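Local coordinates for flagellar hook associated protein type 3 FlgL (Legionella pneumophila subsp. pneumophila, PDB 5YTI) that probably serves as a structural component of the bacterial flagellum, as a hook-associated protein of the flagellin family, at residues N181-I186 with S295-V300. Numbering follows the deposited sequence.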
loop_
_atom_site.group_PDB
_atom_site.type_symbol
_atom_site.label_atom_id
_atom_site.label_comp_id
_atom_site.label_asym_id
_atom_site.label_seq_id
_atom_site.Cartn_x
_atom_site.Cartn_y
_atom_site.Cartn_z
ATOM N N ASN A 181 -3.090 -0.108 9.513
ATOM C CA ASN A 181 -3.375 -1.045 8.434
ATOM C C ASN A 181 -4.702 -0.751 7.740
ATOM O O ASN A 181 -4.749 -0.749 6.526
ATOM C CB ASN A 181 -3.355 -2.493 8.914
ATOM C CG ASN A 181 -3.428 -3.462 7.777
ATOM O OD1 ASN A 181 -2.730 -3.323 6.779
ATOM N ND2 ASN A 181 -4.305 -4.416 7.889
ATOM N N VAL A 182 -5.774 -0.484 8.484
ATOM C CA VAL A 182 -7.092 -0.384 7.850
ATOM C C VAL A 182 -7.311 0.912 7.077
ATOM O O VAL A 182 -7.788 0.876 5.963
ATOM C CB VAL A 182 -8.227 -0.551 8.858
ATOM C CG1 VAL A 182 -9.557 -0.375 8.159
ATOM C CG2 VAL A 182 -8.150 -1.912 9.517
ATOM N N PHE A 183 -6.909 2.037 7.661
ATOM C CA PHE A 183 -7.248 3.347 7.130
ATOM C C PHE A 183 -6.115 4.193 6.569
ATOM O O PHE A 183 -6.368 5.025 5.719
ATOM C CB PHE A 183 -7.938 4.150 8.228
ATOM C CG PHE A 183 -9.226 3.542 8.702
ATOM C CD1 PHE A 183 -10.386 3.738 8.005
ATOM C CD2 PHE A 183 -9.266 2.791 9.860
ATOM C CE1 PHE A 183 -11.575 3.178 8.441
ATOM C CE2 PHE A 183 -10.447 2.227 10.311
ATOM C CZ PHE A 183 -11.608 2.421 9.603
HETATM N N MSE A 184 -4.880 4.017 7.029
HETATM C CA MSE A 184 -3.826 4.998 6.700
HETATM C C MSE A 184 -2.893 4.661 5.558
HETATM O O MSE A 184 -2.541 5.527 4.752
HETATM C CB MSE A 184 -2.965 5.342 7.903
HETATM C CG MSE A 184 -3.785 5.538 9.178
HETATM SE SE MSE A 184 -4.692 7.290 9.289
HETATM C CE MSE A 184 -3.118 8.365 8.799
ATOM N N ARG A 185 -2.433 3.429 5.469
ATOM C CA ARG A 185 -1.414 3.123 4.473
ATOM C C ARG A 185 -2.037 2.423 3.293
ATOM O O ARG A 185 -2.302 1.233 3.342
ATOM C CB ARG A 185 -0.336 2.246 5.079
ATOM C CG ARG A 185 0.149 2.707 6.437
ATOM C CD ARG A 185 0.414 4.194 6.483
ATOM N NE ARG A 185 1.085 4.535 7.732
ATOM C CZ ARG A 185 1.587 5.735 7.992
ATOM N NH1 ARG A 185 1.473 6.710 7.098
ATOM N NH2 ARG A 185 2.206 5.963 9.141
ATOM N N ILE A 186 -2.293 3.194 2.245
ATOM C CA ILE A 186 -2.961 2.720 1.037
ATOM C C ILE A 186 -2.275 3.488 -0.041
ATOM O O ILE A 186 -2.138 4.700 0.065
ATOM C CB ILE A 186 -4.433 3.100 1.026
ATOM C CG1 ILE A 186 -5.089 2.583 2.286
ATOM C CG2 ILE A 186 -5.117 2.553 -0.203
ATOM C CD1 ILE A 186 -6.582 2.752 2.284
ATOM N N SER A 295 -3.630 8.148 3.586
ATOM C CA SER A 295 -4.916 7.760 4.238
ATOM C C SER A 295 -6.124 7.929 3.364
ATOM O O SER A 295 -6.139 8.766 2.486
ATOM C CB SER A 295 -5.166 8.557 5.541
ATOM O OG SER A 295 -5.217 9.974 5.360
ATOM N N ILE A 296 -7.146 7.130 3.598
ATOM C CA ILE A 296 -8.385 7.343 2.882
ATOM C C ILE A 296 -8.787 8.764 3.132
ATOM O O ILE A 296 -9.306 9.441 2.267
ATOM C CB ILE A 296 -9.532 6.507 3.426
ATOM C CG1 ILE A 296 -9.219 5.034 3.298
ATOM C CG2 ILE A 296 -10.805 6.788 2.660
ATOM C CD1 ILE A 296 -9.918 4.244 4.394
ATOM N N PHE A 297 -8.555 9.209 4.350
ATOM C CA PHE A 297 -8.985 10.521 4.755
ATOM C C PHE A 297 -8.479 11.617 3.834
ATOM O O PHE A 297 -9.288 12.366 3.299
ATOM C CB PHE A 297 -8.589 10.760 6.183
ATOM C CG PHE A 297 -8.976 9.632 7.083
ATOM C CD1 PHE A 297 -10.300 9.275 7.208
ATOM C CD2 PHE A 297 -8.012 8.912 7.781
ATOM C CE1 PHE A 297 -10.665 8.238 8.033
ATOM C CE2 PHE A 297 -8.374 7.876 8.611
ATOM C CZ PHE A 297 -9.703 7.533 8.736
ATOM N N SER A 298 -7.176 11.724 3.612
ATOM C CA SER A 298 -6.723 12.747 2.675
ATOM C C SER A 298 -7.269 12.485 1.248
ATOM O O SER A 298 -7.563 13.440 0.555
ATOM C CB SER A 298 -5.201 12.995 2.723
ATOM O OG SER A 298 -4.504 11.988 2.054
ATOM N N THR A 299 -7.474 11.232 0.834
ATOM C CA THR A 299 -8.124 10.953 -0.467
ATOM C C THR A 299 -9.475 11.690 -0.575
ATOM O O THR A 299 -9.799 12.324 -1.591
ATOM C CB THR A 299 -8.359 9.441 -0.744
ATOM O OG1 THR A 299 -7.141 8.792 -1.105
ATOM C CG2 THR A 299 -9.316 9.256 -1.900
ATOM N N VAL A 300 -10.266 11.607 0.475
ATOM C CA VAL A 300 -11.549 12.294 0.488
ATOM C C VAL A 300 -11.415 13.821 0.621
ATOM O O VAL A 300 -12.202 14.554 0.008
ATOM C CB VAL A 300 -12.471 11.772 1.596
ATOM C CG1 VAL A 300 -13.797 12.500 1.518
ATOM C CG2 VAL A 300 -12.688 10.266 1.469
#
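Ile296 N donates a nearly straight hydrogen bond to Phe183 O at 3.1 Å, and the nitrogen lies almost straight ahead of the carbonyl (C=O...N 177°). This bond joins the C-terminal end of helix 179-184 to the first turn of helix 296-307, where amide groups have no earlier carbonyl to pair with. Ser295 is the N-cap of the second helix: its short hydroxyl side chain, with OG placed between the backbone N and the carbonyl carbon (chi1 59°), faces the first turn and accepts from Ser298 N at 3.2 Å. The two short helices thus meet nearly end to end in the helical part of this flagellin-family chain, among the long helices 49-96, 104-125 and 316-374, and a helix-free excursion of strands and loops separates them in sequence. Apolar side chains close round the polar junction. The rings of Phe183 and Phe297 are nearly parallel (18°) but slid apart and barely overlap; Phe297 sets its CE2 and CZ rim against Phe183 CB (CE2 to CB 3.8 Å). Selenomethionine Met184, its flexible chain bent at chi2 and chi3, brings SE in plane to the edge of the Phe297 ring, a Met-aromatic contact. The long CG1-CD1 arm of Ile296 serves two neighbours: CD1 lies 3.7 Å from Phe183 CD1, and CG1 meets Ile186 CD1 at 3.6 Å.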